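Long-range contact in purine nucleoside phosphorylase (PDB 3KHS), which probably catalyses the phosphate-dependent cleavage of purine nucleosides in purine salvage: residues B[110-122]-B[206-218]. Numbering follows the deposited sequence.
Sequences LTNAAGGLNPSYR and LRLMGSDAVGMST. With TRS (2-amino-2-hydroxymethyl-propane-1,3-diol), chain H; PO4 (phosphate ion), chain G.
Asn118 and Asp212 run side by side where two antiparallel strands, 110-116 and 213-215, part company in the mixed beta-sheet of a PNP-family phosphorylase. With CG of Asn118 anti to its own N (chi1 -169°), the amide turns to the carboxylate, and ND2, with OD1 of Asp212 in its own amide plane, reaches that oxygen on the anti side, 30° out of the carboxylate plane, at 2.7 Å. The other carboxylate oxygen, OD2, takes the backbone N of Val188, while Asn118 OD1 turns back in an Asx turn to accept from N and OG of Ser120. The backbone O of Asp212 accepts from both Leu117 N and Asn118 N, which reach it from the same face of its plane. Tyr121 lies against CB of Asn118, which sits 3.3 Å above the centre of the ring, and its OH comes against CB of Asp212 at 3.4 Å; His185 stacks on this ring as well.

Leu117 presses CD1 on CB of Ser211 at 3.6 Å and near CB of Val214, and its O takes a weak bond from Arg207 NH2, whose stronger partner is Ala243 O. Farther along the ladder, Gly115 and Val214 form an antiparallel hydrogen-bonded pair.

Strand 110-116 and the loop after strand 213-215 border a phosphate and a Tris molecule, both probably from the crystallisation liquor. Ala113 N and Ser217 OG bind the phosphate, joined by Ser30, Arg81 and His83, consistent with the phosphate site of such an enzyme. Next to the phosphate, Asn112, its OD1 held by Ser236, crosses Thr218 at about a right angle, and ND2 donates in the amide plane to Thr218 OG1 at 2.8 Å.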
# COMPACT_ATOMS: atom_id res chain seq x y z
N LEU B 110 10.91 22.29 -3.59
CA LEU B 110 11.29 21.13 -2.79
C LEU B 110 12.59 20.50 -3.30
O LEU B 110 12.84 20.46 -4.50
CB LEU B 110 10.22 20.03 -2.87
CG LEU B 110 8.69 20.10 -2.72
CD1 LEU B 110 8.29 20.04 -1.28
CD2 LEU B 110 8.14 21.31 -3.42
N THR B 111 13.39 19.99 -2.39
CA THR B 111 14.63 19.31 -2.74
C THR B 111 14.66 18.00 -1.96
O THR B 111 13.98 17.87 -0.92
CB THR B 111 15.86 20.12 -2.35
OG1 THR B 111 15.90 20.28 -0.93
CG2 THR B 111 15.86 21.48 -3.05
N ASN B 112 15.41 17.02 -2.46
CA ASN B 112 15.56 15.74 -1.77
C ASN B 112 16.77 15.04 -2.33
O ASN B 112 17.34 15.45 -3.34
CB ASN B 112 14.32 14.86 -1.95
CG ASN B 112 14.09 14.43 -3.39
OD1 ASN B 112 15.00 13.96 -4.07
ND2 ASN B 112 12.85 14.55 -3.85
N ALA B 113 17.19 13.99 -1.63
CA ALA B 113 18.31 13.17 -2.05
C ALA B 113 17.61 11.89 -2.52
O ALA B 113 16.72 11.40 -1.83
CB ALA B 113 19.23 12.88 -0.86
N ALA B 114 17.98 11.39 -3.69
CA ALA B 114 17.34 10.19 -4.21
C ALA B 114 18.32 9.25 -4.91
O ALA B 114 19.45 9.63 -5.19
CB ALA B 114 16.24 10.58 -5.14
N GLY B 115 17.88 8.02 -5.15
CA GLY B 115 18.69 7.04 -5.83
C GLY B 115 18.33 7.06 -7.30
O GLY B 115 17.14 6.99 -7.65
N GLY B 116 19.33 7.18 -8.16
CA GLY B 116 19.06 7.20 -9.59
C GLY B 116 18.89 5.81 -10.19
O GLY B 116 19.65 4.91 -9.89
N LEU B 117 17.87 5.66 -11.03
CA LEU B 117 17.58 4.41 -11.70
C LEU B 117 17.91 4.60 -13.19
O LEU B 117 18.30 3.66 -13.88
CB LEU B 117 16.10 4.07 -11.52
CG LEU B 117 15.70 3.77 -10.06
CD1 LEU B 117 14.22 3.93 -9.87
CD2 LEU B 117 16.14 2.35 -9.68
N ASN B 118 17.76 5.84 -13.67
CA ASN B 118 18.04 6.17 -15.07
C ASN B 118 19.52 5.91 -15.40
O ASN B 118 20.41 6.49 -14.80
CB ASN B 118 17.70 7.63 -15.34
CG ASN B 118 17.72 7.97 -16.82
OD1 ASN B 118 18.74 7.89 -17.49
ND2 ASN B 118 16.57 8.34 -17.34
N PRO B 119 19.77 5.07 -16.40
CA PRO B 119 21.12 4.69 -16.86
C PRO B 119 22.12 5.82 -17.04
O PRO B 119 23.31 5.62 -16.86
CB PRO B 119 20.86 3.98 -18.20
CG PRO B 119 19.45 3.50 -18.07
CD PRO B 119 18.75 4.63 -17.36
N SER B 120 21.65 7.01 -17.40
CA SER B 120 22.58 8.11 -17.64
C SER B 120 22.83 9.03 -16.45
O SER B 120 23.60 9.97 -16.55
CB SER B 120 22.10 8.92 -18.84
OG SER B 120 20.77 9.33 -18.63
N TYR B 121 22.20 8.77 -15.32
CA TYR B 121 22.41 9.60 -14.15
C TYR B 121 23.69 9.16 -13.49
O TYR B 121 24.06 7.99 -13.57
CB TYR B 121 21.24 9.46 -13.14
CG TYR B 121 19.90 10.05 -13.57
CD1 TYR B 121 19.68 10.45 -14.89
CD2 TYR B 121 18.83 10.17 -12.67
CE1 TYR B 121 18.45 10.94 -15.31
CE2 TYR B 121 17.57 10.67 -13.08
CZ TYR B 121 17.39 11.05 -14.41
OH TYR B 121 16.16 11.48 -14.89
N ARG B 122 24.34 10.09 -12.82
CA ARG B 122 25.57 9.80 -12.09
C ARG B 122 25.46 10.42 -10.70
O ARG B 122 24.75 11.41 -10.49
CB ARG B 122 26.81 10.46 -12.73
CG ARG B 122 27.00 10.30 -14.21
CD ARG B 122 28.41 10.78 -14.56
NE ARG B 122 28.64 10.89 -15.99
CZ ARG B 122 29.75 11.38 -16.52
NH1 ARG B 122 30.72 11.79 -15.73
NH2 ARG B 122 29.87 11.47 -17.84
N LEU B 206 10.16 -1.05 -10.30
CA LEU B 206 10.16 0.40 -10.34
C LEU B 206 10.62 0.91 -11.71
O LEU B 206 10.16 1.96 -12.18
CB LEU B 206 11.06 0.96 -9.26
CG LEU B 206 10.39 1.33 -7.95
CD1 LEU B 206 9.39 0.28 -7.50
CD2 LEU B 206 11.46 1.58 -6.91
N ARG B 207 11.54 0.17 -12.35
CA ARG B 207 12.04 0.55 -13.66
C ARG B 207 10.95 0.27 -14.66
O ARG B 207 10.70 1.05 -15.56
CB ARG B 207 13.26 -0.25 -14.05
CG ARG B 207 14.48 0.29 -13.43
CD ARG B 207 15.71 -0.40 -13.93
NE ARG B 207 16.83 0.34 -13.41
CZ ARG B 207 18.07 -0.10 -13.40
NH1 ARG B 207 18.34 -1.30 -13.91
NH2 ARG B 207 19.03 0.64 -12.86
N LEU B 208 10.30 -0.86 -14.49
CA LEU B 208 9.22 -1.21 -15.39
C LEU B 208 8.12 -0.14 -15.28
O LEU B 208 7.37 0.05 -16.22
CB LEU B 208 8.70 -2.59 -15.01
CG LEU B 208 7.78 -3.41 -15.92
CD1 LEU B 208 8.02 -3.12 -17.40
CD2 LEU B 208 8.07 -4.89 -15.61
N MET B 209 8.01 0.56 -14.14
CA MET B 209 6.96 1.59 -14.02
C MET B 209 7.38 2.92 -14.64
O MET B 209 6.59 3.86 -14.69
CB MET B 209 6.56 1.81 -12.56
CG MET B 209 5.63 0.78 -12.01
SD MET B 209 5.66 0.75 -10.20
CE MET B 209 4.27 -0.45 -9.92
N GLY B 210 8.62 3.02 -15.09
CA GLY B 210 9.08 4.25 -15.68
C GLY B 210 9.74 5.22 -14.71
O GLY B 210 9.73 6.43 -14.94
N SER B 211 10.31 4.72 -13.62
CA SER B 211 10.94 5.60 -12.65
C SER B 211 12.36 5.97 -13.06
O SER B 211 13.12 5.11 -13.50
CB SER B 211 11.01 4.92 -11.28
OG SER B 211 9.79 4.33 -10.90
N ASP B 212 12.73 7.24 -12.88
CA ASP B 212 14.06 7.69 -13.18
C ASP B 212 14.88 7.77 -11.91
O ASP B 212 16.11 7.69 -11.93
CB ASP B 212 14.04 9.08 -13.84
CG ASP B 212 13.49 9.04 -15.24
OD1 ASP B 212 14.14 8.44 -16.14
OD2 ASP B 212 12.40 9.62 -15.43
N ALA B 213 14.19 7.96 -10.79
CA ALA B 213 14.85 8.04 -9.49
C ALA B 213 13.83 7.63 -8.43
O ALA B 213 12.62 7.71 -8.66
CB ALA B 213 15.35 9.48 -9.24
N VAL B 214 14.32 7.15 -7.28
CA VAL B 214 13.44 6.71 -6.20
C VAL B 214 13.86 7.30 -4.86
O VAL B 214 15.04 7.35 -4.53
CB VAL B 214 13.44 5.16 -6.08
CG1 VAL B 214 14.84 4.64 -5.83
CG2 VAL B 214 12.51 4.72 -4.97
N GLY B 215 12.87 7.78 -4.12
CA GLY B 215 13.13 8.35 -2.81
C GLY B 215 11.94 8.12 -1.87
O GLY B 215 10.94 7.56 -2.27
N MET B 216 12.03 8.59 -0.63
CA MET B 216 10.94 8.33 0.29
C MET B 216 10.19 9.58 0.76
O MET B 216 9.67 9.61 1.90
CB MET B 216 11.48 7.54 1.48
CG MET B 216 12.24 6.25 1.09
SD MET B 216 13.37 5.71 2.39
CE MET B 216 14.20 4.31 1.61
N SER B 217 10.08 10.58 -0.12
CA SER B 217 9.39 11.82 0.24
C SER B 217 8.89 12.60 -0.95
O SER B 217 8.61 12.03 -2.01
CB SER B 217 10.33 12.75 0.99
OG SER B 217 11.33 13.26 0.12
N THR B 218 8.73 13.90 -0.75
CA THR B 218 8.32 14.84 -1.80
C THR B 218 6.96 14.69 -2.47
O THR B 218 6.21 15.64 -2.53
CB THR B 218 9.39 14.84 -2.91
OG1 THR B 218 10.63 15.27 -2.34
CG2 THR B 218 9.00 15.76 -4.08
C TRS H . 15.98 8.87 1.12
C1 TRS H . 14.64 9.20 1.80
C2 TRS H . 15.68 7.97 -0.10
C3 TRS H . 16.86 8.12 2.14
N TRS H . 16.70 10.09 0.69
O1 TRS H . 13.78 9.92 0.89
O2 TRS H . 16.89 7.65 -0.75
O3 TRS H . 18.13 7.83 1.55
P PO4 G . 14.83 13.23 1.57
O1 PO4 G . 15.77 14.20 0.94
O2 PO4 G . 13.97 13.95 2.57
O3 PO4 G . 13.95 12.62 0.53
O4 PO4 G . 15.61 12.17 2.25